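Local coordinates for protein 2,3,4,5-tetrahydropyridine-2,6-dicarboxylate N-succinyltransferase (Campylobacter jejuni, PDB 2RIJ) that probably catalyses the succinyl-CoA-dependent succinylation of tetrahydrodipicolinate to N-succinyl-L-2-amino-6-oxopimelate, the first step of the succinylase branch of lysine biosynthesis, at residues Ser20-Pro25 and Ile74-Ser79; Ala49-Glu54 and Lys144-Ser149; Ala61-Ala66 and Phe124-Leu129; Met68-Glu73 and Lys86-Asp91. One frame throughout, in Å; residues are numbered along the deposited sequence. Where two conformers were deposited one is given.

Contact 1: Ser20-Pro25 and Ile74-Ser79; sequences SGYKKP and IDFNAS
Phe-76 and Tyr-22 form the apolar centre of this contact, which joins the loop between helix 6-17 and strand 27-35 to the loop between helix 57-69 and strand 80-84. The Phe-76 ring is sandwiched: Tyr-22 CA lies 3.9 Å from its centroid, almost on the ring normal, as a CH-pi contact, while Ile-74 CG2 of the same loop covers the opposite face. The two aromatic rings meet obliquely, planes at 45°, with Tyr-22 CD2 3.6 Å from Phe-76 CZ. With CG anti to the backbone N (chi1 -173°), the tyrosine ring slants across Phe-76 CZ. Tight carbon-to-oxygen contacts flank this core, Gly-21 O against Phe-76 CB and Lys-23 CD 3.0 Å from Phe-76 O.

The polar links run through water. One water donates to Gly-21 O and, at 2.9 Å, to Asn-77 OD1. A second accepts from Lys-23 NZ at 2.6 Å and donates to the carbonyls of Phe-76 and Ala-78, both in the type I turn from Asp-75 to Ala-78. Asp-75 OD1 receives Asn-77 N in an Asx turn within the same bend. The two irregular loops are therefore joined by packing around the buried Phe-76 ring, while ordered water links Gly-21 O, Phe-76 O and Ala-78 O to polar groups across the contact.

Contact 2: Ala49-Glu54 and Lys144-Ser149; sequences ALINYE and KLYLLS
Helix-on-sheet packing in the N-terminal domain brings Ile-51 and Tyr-53, from the extended segment containing strand 52-53, against Tyr-146 and Leu-147 of helix 138-149. Ile-51 and Tyr-53 both point at the helix, whereas Asn-52 between them turns away, and Ile-51 divides its two branches between the helical partners. Its CD1 presses on the base of the Tyr-146 side chain, 3.6 Å from CB of that tyrosine and 3.8 Å from CG, the two side chains crossing at about a right angle. Its other branch, CG2, is anti to the backbone N and reaches Leu-147 CD2 at 3.6 Å. That leucine methyl also serves Tyr-53, lying 3.8 Å from Tyr-53 CD1 and touching CB of the same residue, so one methyl meets both side chains.

The far end of Tyr-146 is polar and has partners of its own: its OH is hydrogen-bonded to His-211 ND1 and to Phe-48 N, as well as to Lys-191 NZ of the second subunit. Leu-147 also touches Leu-129 of strand 124-129. Interlocked branched and aromatic side chains of this kind, with nothing polar exchanged between the segments, are typical of a helix packed on an antiparallel sheet in an alpha+beta domain.

Contact 3: Ala61-Ala66 and Phe124-Leu129; sequences AIMLEA and FSFVCL
A buried, wholly apolar helix-to-strand contact joins Met-63 and Leu-64 of helix 57-69 to Phe-126 and Cys-128 of strand 124-129. The strand is paired with strands 27-35 and 80-84, both antiparallel to it, and the short helical segment crosses its face with axes 10.3 Å apart at closest approach and N-to-C directions 120° apart. Phe-126 carries most of the contact. With its CG anti to the backbone N (chi1 -178°), the ring reaches up to the helix and takes Met-63 CB over one face, 4.0 Å from the centroid, as a CH-pi contact. Met-63, present as selenomethionine, also lays its CG 3.7 Å from Phe-126 CE1.

This is the layered packing of helices on an antiparallel sheet, as in alpha+beta domains, in which alternate strand residues, here Phe-126 and Cys-128, face the helix. Leu-64 comes at the phenylalanine at about a right angle and touches it with one methyl, CD2, 3.7 Å from Phe-126 CE2. The same methyl makes a looser contact with Cys-128 SG, at 4.4 Å. Phe-28 of strand 27-35 packs against both Phe-126 and Cys-128, while Ala-93 of helix 87-96 touches Met-63 and Tyr-22 touches Leu-64.

Contact 4: Met68-Glu73 and Lys86-Asp91; sequences MQRGVE and KLEDID
Asp-89 OD2 is gripped by two donors, Arg-70 NH2 at 2.8 Å from across the contact and the backbone Lys-86 N, also at 2.8 Å, from its own segment. The second carboxylate oxygen completes a side-on salt bridge: Arg-70 NE donates to Asp-89 OD1 over 2.6 Å with an angle of 166°. Both arginine bonds use the syn lone pairs, and the guanidinium and carboxylate planes lie only 19° apart, so the two groups are held nearly coplanar. Lys-86 N instead meets OD2 from above the carboxylate plane.

That last bond has a structural role of its own. Lys-86 is the N-cap of helix 87-96 and Asp-89 the third residue of its first turn, and a bond from the N-cap N-H to the N3 side chain is one of the two that make up a capping box. On the other side, Arg-70 follows helix 57-69, which closes with a Schellman motif having Gly-71 at C-prime. Arg-70 CG sits between the backbone N and the carbonyl carbon (chi1 62°), and the chain then runs extended to NE and so spans the gap to Asp-89.

Two exposed side chains flank the arginine. The aliphatic part of Lys-86 covers one guanidinium face, CD lying 3.7 Å from Arg-70 CZ, although this brings two like charges close, NZ 4.1 Å from Arg-70 NH1. Glu-88 OE1 packs 3.6 Å from Arg-70 CD; it lies 4.5 Å from Arg-70 NE, well out of the guanidinium plane, and adds charge attraction without a hydrogen bond. The arginine and the helix N terminus would both favour an ionised Asp-89, and this one carboxylate thus ties the end of one helix to the start of the next.

From the N terminus, the chain leaves helix 6-17 through 20-25, then passes 49-54, 61-66 and 68-73 before 74-79 returns to 20-25 and closes contact 1. The remaining contacts close in reverse order: 86-91 meets 68-73, 124-129 meets 61-66, and 144-149 meets 49-54. Contact 4 is thus enclosed by contact 3, and contact 3 by contact 2, while contact 1 crosses all of them. Helix 57-69 serves contacts 3 and 4, and its residues Ala-61, Leu-64 and Met-68 also touch the loops of contact 1. Strand 124-129 meets both helix 57-69 and, through Leu-129, helix 138-149, joining contacts 2 and 3 within the N-terminal alpha+beta domain.

Contact 1: Ser20-Pro25 and Ile74-Ser79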
loop_
_atom_site.group_PDB
_atom_site.type_symbol
_atom_site.label_atom_id
_atom_site.label_comp_id
_atom_site.label_asym_id
_atom_site.label_seq_id
_atom_site.Cartn_x
_atom_site.Cartn_y
_atom_site.Cartn_z
ATOM N N SER A 20 -70.427 -13.152 -23.429
ATOM C CA SER A 20 -69.435 -13.603 -24.393
ATOM C C SER A 20 -68.149 -12.823 -24.212
ATOM O O SER A 20 -68.144 -11.589 -24.227
ATOM C CB SER A 20 -69.966 -13.423 -25.829
ATOM O OG SER A 20 -69.074 -13.980 -26.797
ATOM N N GLY A 21 -67.066 -13.569 -24.027
ATOM C CA GLY A 21 -65.751 -12.983 -23.835
ATOM C C GLY A 21 -65.519 -12.348 -22.471
ATOM O O GLY A 21 -64.444 -11.800 -22.233
ATOM N N TYR A 22 -66.500 -12.433 -21.568
ATOM C CA TYR A 22 -66.315 -11.903 -20.213
ATOM C C TYR A 22 -65.014 -12.431 -19.603
ATOM O O TYR A 22 -64.688 -13.609 -19.755
ATOM C CB TYR A 22 -67.507 -12.217 -19.314
ATOM C CG TYR A 22 -67.400 -11.525 -17.988
ATOM C CD1 TYR A 22 -66.688 -12.099 -16.936
ATOM C CD2 TYR A 22 -67.963 -10.285 -17.792
ATOM C CE1 TYR A 22 -66.540 -11.425 -15.694
ATOM C CE2 TYR A 22 -67.833 -9.612 -16.567
ATOM C CZ TYR A 22 -67.134 -10.206 -15.522
ATOM O OH TYR A 22 -67.033 -9.528 -14.340
ATOM N N LYS A 23 -64.245 -11.529 -18.974
ATOM C CA LYS A 23 -63.097 -11.870 -18.140
ATOM C C LYS A 23 -63.247 -11.202 -16.772
ATOM O O LYS A 23 -63.543 -10.019 -16.709
ATOM C CB LYS A 23 -61.802 -11.340 -18.747
ATOM C CG LYS A 23 -61.082 -12.267 -19.677
ATOM C CD LYS A 23 -59.864 -11.543 -20.304
ATOM C CE LYS A 23 -58.522 -11.896 -19.655
ATOM N NZ LYS A 23 -57.373 -11.598 -20.613
ATOM N N LYS A 24 -63.004 -11.949 -15.698
ATOM C CA LYS A 24 -62.952 -11.380 -14.370
ATOM C C LYS A 24 -61.742 -10.457 -14.262
ATOM O O LYS A 24 -60.638 -10.830 -14.639
ATOM C CB LYS A 24 -62.796 -12.457 -13.317
ATOM C CG LYS A 24 -63.924 -13.452 -13.219
ATOM C CD LYS A 24 -63.619 -14.435 -12.050
ATOM C CE LYS A 24 -64.703 -15.485 -11.918
ATOM N NZ LYS A 24 -64.587 -16.205 -10.601
ATOM N N PRO A 25 -61.941 -9.237 -13.780
ATOM C CA PRO A 25 -60.767 -8.392 -13.536
ATOM C C PRO A 25 -59.826 -8.951 -12.475
ATOM O O PRO A 25 -60.252 -9.530 -11.454
ATOM C CB PRO A 25 -61.350 -7.073 -13.035
ATOM C CG PRO A 25 -62.773 -7.107 -13.283
ATOM C CD PRO A 25 -63.204 -8.556 -13.475
ATOM N N ILE A 74 -67.346 -3.203 -23.975
ATOM C CA ILE A 74 -66.124 -3.497 -23.215
ATOM C C ILE A 74 -65.307 -4.496 -24.035
ATOM O O ILE A 74 -65.784 -5.573 -24.376
ATOM C CB ILE A 74 -66.461 -4.093 -21.798
ATOM C CG1 ILE A 74 -67.392 -3.143 -21.024
ATOM C CG2 ILE A 74 -65.179 -4.472 -21.017
ATOM C CD1 ILE A 74 -67.756 -3.635 -19.614
ATOM N N ASP A 75 -64.070 -4.142 -24.347
ATOM C CA ASP A 75 -63.131 -5.086 -24.981
ATOM C C ASP A 75 -62.409 -5.905 -23.907
ATOM O O ASP A 75 -61.443 -5.447 -23.328
ATOM C CB ASP A 75 -62.121 -4.322 -25.850
ATOM C CG ASP A 75 -61.116 -5.237 -26.557
ATOM O OD1 ASP A 75 -61.249 -6.479 -26.455
ATOM O OD2 ASP A 75 -60.174 -4.705 -27.193
ATOM N N PHE A 76 -62.879 -7.132 -23.676
ATOM C CA PHE A 76 -62.331 -7.978 -22.626
ATOM C C PHE A 76 -60.998 -8.595 -23.052
ATOM O O PHE A 76 -60.363 -9.313 -22.278
ATOM C CB PHE A 76 -63.304 -9.077 -22.245
ATOM C CG PHE A 76 -64.448 -8.599 -21.445
ATOM C CD1 PHE A 76 -64.322 -8.420 -20.079
ATOM C CD2 PHE A 76 -65.664 -8.340 -22.039
ATOM C CE1 PHE A 76 -65.372 -7.960 -19.324
ATOM C CE2 PHE A 76 -66.738 -7.887 -21.283
ATOM C CZ PHE A 76 -66.581 -7.697 -19.917
ATOM N N ASN A 77 -60.595 -8.343 -24.292
ATOM C CA ASN A 77 -59.264 -8.722 -24.744
ATOM C C ASN A 77 -58.210 -7.632 -24.561
ATOM O O ASN A 77 -57.040 -7.879 -24.829
ATOM C CB ASN A 77 -59.301 -9.137 -26.210
ATOM C CG ASN A 77 -60.252 -10.282 -26.454
ATOM O OD1 ASN A 77 -60.245 -11.289 -25.723
ATOM N ND2 ASN A 77 -61.103 -10.127 -27.465
ATOM N N ALA A 78 -58.609 -6.442 -24.128
ATOM C CA ALA A 78 -57.661 -5.383 -23.794
ATOM C C ALA A 78 -57.132 -5.680 -22.398
ATOM O O ALA A 78 -57.713 -6.501 -21.668
ATOM C CB ALA A 78 -58.346 -4.017 -23.854
ATOM N N SER A 79 -56.006 -5.072 -22.031
ATOM C CA SER A 79 -55.397 -5.331 -20.723
ATOM C C SER A 79 -56.122 -4.617 -19.585
ATOM O O SER A 79 -55.950 -4.940 -18.410
ATOM C CB SER A 79 -53.913 -4.925 -20.702
ATOM O OG SER A 79 -53.736 -3.614 -21.173
HETATM O O HOH W 1 -62.419 -12.349 -24.037
HETATM O O HOH W 2 -57.642 -9.144 -21.449
#

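Contact 2: Ala49-Glu54 and Lys144-Ser149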
loop_
_atom_site.group_PDB
_atom_site.type_symbol
_atom_site.label_atom_id
_atom_site.label_comp_id
_atom_site.label_asym_id
_atom_site.label_seq_id
_atom_site.Cartn_x
_atom_site.Cartn_y
_atom_site.Cartn_z
ATOM N N ALA A 49 -60.122 4.852 -2.587
ATOM C CA ALA A 49 -60.235 4.538 -1.172
ATOM C C ALA A 49 -60.318 3.045 -0.918
ATOM O O ALA A 49 -60.288 2.628 0.239
ATOM C CB ALA A 49 -61.466 5.244 -0.562
ATOM N N LEU A 50 -60.415 2.257 -1.997
ATOM C CA LEU A 50 -60.534 0.791 -1.918
ATOM C C LEU A 50 -59.915 0.195 -3.170
ATOM O O LEU A 50 -60.237 0.613 -4.281
ATOM C CB LEU A 50 -61.997 0.333 -1.855
ATOM C CG LEU A 50 -62.833 0.532 -0.593
ATOM C CD1 LEU A 50 -64.325 0.236 -0.898
ATOM C CD2 LEU A 50 -62.303 -0.314 0.579
ATOM N N ILE A 51 -59.011 -0.755 -2.980
ATOM C CA ILE A 51 -58.370 -1.483 -4.052
ATOM C C ILE A 51 -58.739 -2.937 -3.904
ATOM O O ILE A 51 -58.612 -3.543 -2.826
ATOM C CB ILE A 51 -56.808 -1.380 -3.953
ATOM C CG1 ILE A 51 -56.363 0.063 -3.924
ATOM C CG2 ILE A 51 -56.109 -2.165 -5.071
ATOM C CD1 ILE A 51 -56.662 0.788 -5.254
ATOM N N ASN A 52 -59.176 -3.506 -5.007
ATOM C CA ASN A 52 -59.535 -4.911 -5.058
ATOM C C ASN A 52 -58.471 -5.595 -5.910
ATOM O O ASN A 52 -58.164 -5.132 -7.026
ATOM C CB ASN A 52 -60.923 -5.083 -5.669
ATOM C CG ASN A 52 -62.022 -4.488 -4.817
ATOM O OD1 ASN A 52 -62.495 -5.118 -3.885
ATOM N ND2 ASN A 52 -62.450 -3.283 -5.153
ATOM N N TYR A 53 -57.850 -6.638 -5.367
ATOM C CA TYR A 53 -56.872 -7.439 -6.135
ATOM C C TYR A 53 -57.259 -8.897 -6.014
ATOM O O TYR A 53 -57.266 -9.428 -4.930
ATOM C CB TYR A 53 -55.440 -7.242 -5.640
ATOM C CG TYR A 53 -54.461 -8.056 -6.437
ATOM C CD1 TYR A 53 -54.178 -7.721 -7.762
ATOM C CD2 TYR A 53 -53.868 -9.175 -5.905
ATOM C CE1 TYR A 53 -53.314 -8.475 -8.507
ATOM C CE2 TYR A 53 -53.009 -9.958 -6.675
ATOM C CZ TYR A 53 -52.753 -9.590 -7.961
ATOM O OH TYR A 53 -51.924 -10.333 -8.731
ATOM N N GLU A 54 -57.600 -9.524 -7.127
ATOM C CA GLU A 54 -57.944 -10.949 -7.166
ATOM C C GLU A 54 -58.990 -11.323 -6.094
ATOM O O GLU A 54 -58.870 -12.317 -5.375
ATOM C CB GLU A 54 -56.673 -11.829 -7.126
ATOM C CG GLU A 54 -55.739 -11.630 -8.345
ATOM C CD GLU A 54 -56.234 -12.337 -9.609
ATOM O OE1 GLU A 54 -57.369 -12.851 -9.600
ATOM O OE2 GLU A 54 -55.481 -12.383 -10.609
ATOM N N LYS A 144 -52.081 0.602 -10.583
ATOM C CA LYS A 144 -50.831 -0.126 -10.419
ATOM C C LYS A 144 -49.998 0.421 -9.230
ATOM O O LYS A 144 -49.545 -0.335 -8.389
ATOM C CB LYS A 144 -50.037 -0.089 -11.724
ATOM C CG LYS A 144 -50.675 -0.968 -12.854
ATOM C CD LYS A 144 -50.106 -0.694 -14.236
ATOM C CE LYS A 144 -50.609 -1.694 -15.282
ATOM N NZ LYS A 144 -50.007 -3.024 -15.134
ATOM N N LEU A 145 -49.864 1.735 -9.126
ATOM C CA LEU A 145 -49.098 2.314 -8.013
ATOM C C LEU A 145 -49.734 1.961 -6.682
ATOM O O LEU A 145 -49.028 1.645 -5.741
ATOM C CB LEU A 145 -48.945 3.813 -8.188
ATOM C CG LEU A 145 -48.049 4.269 -9.366
ATOM C CD1 LEU A 145 -48.077 5.799 -9.528
ATOM C CD2 LEU A 145 -46.583 3.723 -9.287
ATOM N N TYR A 146 -51.062 2.047 -6.608
ATOM C CA TYR A 146 -51.809 1.616 -5.451
ATOM C C TYR A 146 -51.632 0.167 -5.137
ATOM O O TYR A 146 -51.515 -0.202 -3.977
ATOM C CB TYR A 146 -53.308 1.949 -5.591
ATOM C CG TYR A 146 -53.794 3.289 -5.041
ATOM C CD1 TYR A 146 -53.776 4.453 -5.803
ATOM C CD2 TYR A 146 -54.266 3.395 -3.728
ATOM C CE1 TYR A 146 -54.265 5.682 -5.310
ATOM C CE2 TYR A 146 -54.751 4.594 -3.235
ATOM C CZ TYR A 146 -54.764 5.743 -4.025
ATOM O OH TYR A 146 -55.291 6.893 -3.477
ATOM N N LEU A 147 -51.603 -0.695 -6.150
ATOM C CA LEU A 147 -51.394 -2.136 -5.899
ATOM C C LEU A 147 -50.063 -2.389 -5.170
ATOM O O LEU A 147 -50.007 -3.165 -4.210
ATOM C CB LEU A 147 -51.462 -2.947 -7.194
ATOM C CG LEU A 147 -52.840 -3.160 -7.784
ATOM C CD1 LEU A 147 -52.730 -3.754 -9.244
ATOM C CD2 LEU A 147 -53.690 -4.060 -6.857
ATOM N N LEU A 148 -49.034 -1.636 -5.568
ATOM C CA LEU A 148 -47.700 -1.671 -4.924
ATOM C C LEU A 148 -47.738 -1.065 -3.523
ATOM O O LEU A 148 -47.367 -1.730 -2.574
ATOM C CB LEU A 148 -46.648 -1.000 -5.804
ATOM C CG LEU A 148 -46.247 -1.748 -7.089
ATOM C CD1 LEU A 148 -45.645 -0.772 -8.103
ATOM C CD2 LEU A 148 -45.328 -2.927 -6.739
ATOM N N SER A 149 -48.206 0.173 -3.387
ATOM C CA SER A 149 -48.135 0.873 -2.085
ATOM C C SER A 149 -49.049 0.316 -0.975
ATOM O O SER A 149 -48.705 0.424 0.198
ATOM C CB SER A 149 -48.301 2.367 -2.272
ATOM O OG SER A 149 -47.204 2.861 -3.020
#

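Contact 3: Ala61-Ala66 and Phe124-Leu129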
loop_
_atom_site.group_PDB
_atom_site.type_symbol
_atom_site.label_atom_id
_atom_site.label_comp_id
_atom_site.label_asym_id
_atom_site.label_seq_id
_atom_site.Cartn_x
_atom_site.Cartn_y
_atom_site.Cartn_z
ATOM N N ALA A 61 -68.290 -7.564 -11.475
ATOM C CA ALA A 61 -69.273 -7.994 -12.481
ATOM C C ALA A 61 -70.446 -7.010 -12.523
ATOM O O ALA A 61 -70.882 -6.628 -13.608
ATOM C CB ALA A 61 -69.779 -9.397 -12.184
ATOM N N ILE A 62 -70.919 -6.587 -11.338
ATOM C CA ILE A 62 -72.042 -5.646 -11.229
ATOM C C ILE A 62 -71.644 -4.329 -11.872
ATOM O O ILE A 62 -72.421 -3.769 -12.595
ATOM C CB ILE A 62 -72.516 -5.411 -9.753
ATOM C CG1 ILE A 62 -73.089 -6.694 -9.120
ATOM C CG2 ILE A 62 -73.524 -4.273 -9.678
ATOM C CD1 ILE A 62 -74.190 -7.419 -9.970
HETATM N N MSE A 63 -70.424 -3.857 -11.646
HETATM C CA MSE A 63 -69.947 -2.581 -12.202
HETATM C C MSE A 63 -69.802 -2.627 -13.708
HETATM O O MSE A 63 -70.215 -1.726 -14.415
HETATM C CB MSE A 63 -68.567 -2.210 -11.642
HETATM C CG MSE A 63 -68.532 -1.882 -10.177
HETATM SE SE MSE A 63 -69.875 -0.591 -9.602
HETATM C CE MSE A 63 -69.794 0.738 -11.045
ATOM N N LEU A 64 -69.178 -3.691 -14.200
ATOM C CA LEU A 64 -69.028 -3.894 -15.640
ATOM C C LEU A 64 -70.400 -3.989 -16.308
ATOM O O LEU A 64 -70.628 -3.426 -17.397
ATOM C CB LEU A 64 -68.213 -5.153 -15.917
ATOM C CG LEU A 64 -66.732 -4.998 -15.522
ATOM C CD1 LEU A 64 -66.037 -6.350 -15.573
ATOM C CD2 LEU A 64 -66.048 -3.934 -16.411
ATOM N N GLU A 65 -71.320 -4.705 -15.663
ATOM C CA GLU A 65 -72.684 -4.806 -16.186
ATOM C C GLU A 65 -73.439 -3.449 -16.204
ATOM O O GLU A 65 -74.252 -3.220 -17.075
ATOM C CB GLU A 65 -73.460 -5.858 -15.420
ATOM C CG GLU A 65 -74.898 -6.050 -15.864
ATOM C CD GLU A 65 -75.050 -6.636 -17.266
ATOM O OE1 GLU A 65 -74.059 -7.105 -17.880
ATOM O OE2 GLU A 65 -76.205 -6.645 -17.752
ATOM N N ALA A 66 -73.164 -2.554 -15.260
ATOM C CA ALA A 66 -73.790 -1.250 -15.275
ATOM C C ALA A 66 -73.492 -0.527 -16.600
ATOM O O ALA A 66 -74.349 0.124 -17.162
ATOM C CB ALA A 66 -73.334 -0.426 -14.085
ATOM N N PHE A 124 -65.767 10.631 -11.113
ATOM C CA PHE A 124 -65.471 9.278 -10.715
ATOM C C PHE A 124 -65.389 8.350 -11.917
ATOM O O PHE A 124 -66.142 8.484 -12.898
ATOM C CB PHE A 124 -66.525 8.771 -9.736
ATOM C CG PHE A 124 -66.711 9.633 -8.538
ATOM C CD1 PHE A 124 -65.873 9.525 -7.457
ATOM C CD2 PHE A 124 -67.783 10.517 -8.463
ATOM C CE1 PHE A 124 -66.042 10.337 -6.310
ATOM C CE2 PHE A 124 -67.973 11.327 -7.331
ATOM C CZ PHE A 124 -67.118 11.229 -6.252
ATOM N N SER A 125 -64.453 7.414 -11.843
ATOM C CA SER A 125 -64.200 6.475 -12.941
ATOM C C SER A 125 -63.912 5.085 -12.399
ATOM O O SER A 125 -63.160 4.911 -11.434
ATOM C CB SER A 125 -63.013 6.913 -13.806
ATOM O OG SER A 125 -63.314 8.032 -14.624
ATOM N N PHE A 126 -64.532 4.097 -13.026
ATOM C CA PHE A 126 -64.206 2.709 -12.783
ATOM C C PHE A 126 -62.943 2.344 -13.551
ATOM O O PHE A 126 -62.759 2.711 -14.724
ATOM C CB PHE A 126 -65.342 1.830 -13.235
ATOM C CG PHE A 126 -65.125 0.377 -12.980
ATOM C CD1 PHE A 126 -65.255 -0.142 -11.704
ATOM C CD2 PHE A 126 -64.789 -0.476 -14.023
ATOM C CE1 PHE A 126 -65.087 -1.495 -11.487
ATOM C CE2 PHE A 126 -64.599 -1.821 -13.806
ATOM C CZ PHE A 126 -64.773 -2.340 -12.553
ATOM N N VAL A 127 -62.043 1.659 -12.866
ATOM C CA VAL A 127 -60.724 1.331 -13.404
ATOM C C VAL A 127 -60.507 -0.131 -13.102
ATOM O O VAL A 127 -60.627 -0.538 -11.970
ATOM C CB VAL A 127 -59.614 2.193 -12.746
ATOM C CG1 VAL A 127 -58.261 1.924 -13.370
ATOM C CG2 VAL A 127 -59.981 3.687 -12.828
ATOM N N CYS A 128 -60.229 -0.927 -14.125
ATOM C CA CYS A 128 -59.885 -2.315 -13.898
ATOM C C CYS A 128 -58.794 -2.831 -14.823
ATOM O O CYS A 128 -58.620 -2.348 -15.948
ATOM C CB CYS A 128 -61.127 -3.213 -13.903
ATOM S SG CYS A 128 -61.729 -3.719 -15.488
ATOM N N LEU A 129 -58.053 -3.811 -14.308
ATOM C CA LEU A 129 -57.034 -4.516 -15.053
ATOM C C LEU A 129 -57.521 -5.932 -15.331
ATOM O O LEU A 129 -57.913 -6.652 -14.404
ATOM C CB LEU A 129 -55.710 -4.565 -14.284
ATOM C CG LEU A 129 -55.128 -3.251 -13.799
ATOM C CD1 LEU A 129 -53.790 -3.500 -13.055
ATOM C CD2 LEU A 129 -54.945 -2.320 -14.961
#

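Contact 4: Met68-Glu73 and Lys86-Asp91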
loop_
_atom_site.group_PDB
_atom_site.type_symbol
_atom_site.label_atom_id
_atom_site.label_comp_id
_atom_site.label_asym_id
_atom_site.label_seq_id
_atom_site.Cartn_x
_atom_site.Cartn_y
_atom_site.Cartn_z
HETATM N N MSE A 68 -72.312 -2.123 -19.471
HETATM C CA MSE A 68 -72.830 -2.908 -20.590
HETATM C C MSE A 68 -74.318 -2.695 -20.779
HETATM O O MSE A 68 -74.785 -2.621 -21.922
HETATM C CB MSE A 68 -72.520 -4.372 -20.409
HETATM C CG MSE A 68 -71.039 -4.662 -20.577
HETATM SE SE MSE A 68 -70.637 -6.579 -20.543
HETATM C CE MSE A 68 -70.666 -6.975 -18.596
ATOM N N GLN A 69 -75.027 -2.573 -19.654
ATOM C CA GLN A 69 -76.472 -2.356 -19.612
ATOM C C GLN A 69 -76.862 -1.104 -20.386
ATOM O O GLN A 69 -77.896 -1.096 -21.041
ATOM C CB GLN A 69 -77.040 -2.330 -18.159
ATOM C CG GLN A 69 -77.880 -3.569 -17.810
ATOM N N ARG A 70 -76.041 -0.065 -20.357
ATOM C CA ARG A 70 -76.305 1.124 -21.173
ATOM C C ARG A 70 -75.541 1.199 -22.488
ATOM O O ARG A 70 -75.369 2.285 -23.037
ATOM C CB ARG A 70 -76.083 2.412 -20.381
ATOM C CG ARG A 70 -74.695 2.676 -19.858
ATOM C CD ARG A 70 -74.754 3.994 -19.075
ATOM N NE ARG A 70 -73.542 4.337 -18.361
ATOM C CZ ARG A 70 -72.471 4.886 -18.916
ATOM N NH1 ARG A 70 -72.462 5.210 -20.202
ATOM N NH2 ARG A 70 -71.420 5.168 -18.167
ATOM N N GLY A 71 -75.093 0.066 -23.005
ATOM C CA GLY A 71 -74.471 0.041 -24.328
ATOM C C GLY A 71 -72.970 0.298 -24.426
ATOM O O GLY A 71 -72.439 0.367 -25.534
ATOM N N VAL A 72 -72.257 0.411 -23.315
ATOM C CA VAL A 72 -70.799 0.586 -23.400
ATOM C C VAL A 72 -70.204 -0.743 -23.879
ATOM O O VAL A 72 -70.517 -1.803 -23.330
ATOM C CB VAL A 72 -70.181 1.029 -22.069
ATOM C CG1 VAL A 72 -68.626 1.106 -22.176
ATOM C CG2 VAL A 72 -70.755 2.378 -21.594
ATOM N N GLU A 73 -69.379 -0.697 -24.928
ATOM C CA GLU A 73 -68.764 -1.914 -25.498
ATOM C C GLU A 73 -67.433 -2.154 -24.786
ATOM O O GLU A 73 -66.511 -1.368 -24.933
ATOM C CB GLU A 73 -68.525 -1.754 -27.015
ATOM N N LYS A 86 -71.508 7.466 -14.479
ATOM C CA LYS A 86 -72.709 8.294 -14.433
ATOM C C LYS A 86 -73.538 7.902 -13.208
ATOM O O LYS A 86 -73.400 6.785 -12.693
ATOM C CB LYS A 86 -73.515 8.081 -15.715
ATOM C CG LYS A 86 -72.731 8.486 -16.935
ATOM C CD LYS A 86 -73.533 8.391 -18.178
ATOM C CE LYS A 86 -72.825 9.114 -19.286
ATOM N NZ LYS A 86 -73.585 9.096 -20.548
ATOM N N LEU A 87 -74.445 8.782 -12.787
ATOM C CA LEU A 87 -75.319 8.466 -11.646
ATOM C C LEU A 87 -76.086 7.172 -11.889
ATOM O O LEU A 87 -76.251 6.370 -10.983
ATOM C CB LEU A 87 -76.297 9.593 -11.333
ATOM C CG LEU A 87 -77.097 9.497 -10.026
ATOM C CD1 LEU A 87 -76.174 9.283 -8.857
ATOM C CD2 LEU A 87 -78.001 10.772 -9.856
ATOM N N GLU A 88 -76.556 6.976 -13.112
ATOM C CA GLU A 88 -77.329 5.790 -13.457
ATOM C C GLU A 88 -76.569 4.497 -13.196
ATOM O O GLU A 88 -77.169 3.475 -12.820
ATOM C CB GLU A 88 -77.784 5.885 -14.915
ATOM C CG GLU A 88 -76.704 5.844 -15.948
ATOM C CD GLU A 88 -77.210 6.277 -17.315
ATOM O OE1 GLU A 88 -77.882 5.458 -18.004
ATOM O OE2 GLU A 88 -76.945 7.447 -17.686
ATOM N N ASP A 89 -75.243 4.548 -13.379
ATOM C CA ASP A 89 -74.366 3.406 -13.142
ATOM C C ASP A 89 -74.342 3.067 -11.658
ATOM O O ASP A 89 -74.412 1.893 -11.277
ATOM C CB ASP A 89 -72.946 3.691 -13.623
ATOM C CG ASP A 89 -72.864 4.045 -15.108
ATOM O OD1 ASP A 89 -73.649 3.514 -15.943
ATOM O OD2 ASP A 89 -71.978 4.873 -15.427
ATOM N N ILE A 90 -74.274 4.103 -10.829
ATOM C CA ILE A 90 -74.235 3.934 -9.381
ATOM C C ILE A 90 -75.577 3.388 -8.898
ATOM O O ILE A 90 -75.623 2.451 -8.094
ATOM C CB ILE A 90 -73.880 5.268 -8.680
ATOM C CG1 ILE A 90 -72.433 5.651 -9.016
ATOM C CG2 ILE A 90 -74.057 5.133 -7.196
ATOM C CD1 ILE A 90 -72.190 7.132 -9.191
ATOM N N ASP A 91 -76.674 3.959 -9.408
ATOM C CA ASP A 91 -78.016 3.504 -9.029
ATOM C C ASP A 91 -78.296 2.058 -9.493
ATOM O O ASP A 91 -78.886 1.255 -8.753
ATOM C CB ASP A 91 -79.069 4.461 -9.576
ATOM C CG ASP A 91 -79.104 5.781 -8.821
ATOM O OD1 ASP A 91 -78.792 5.812 -7.602
ATOM O OD2 ASP A 91 -79.463 6.788 -9.459
#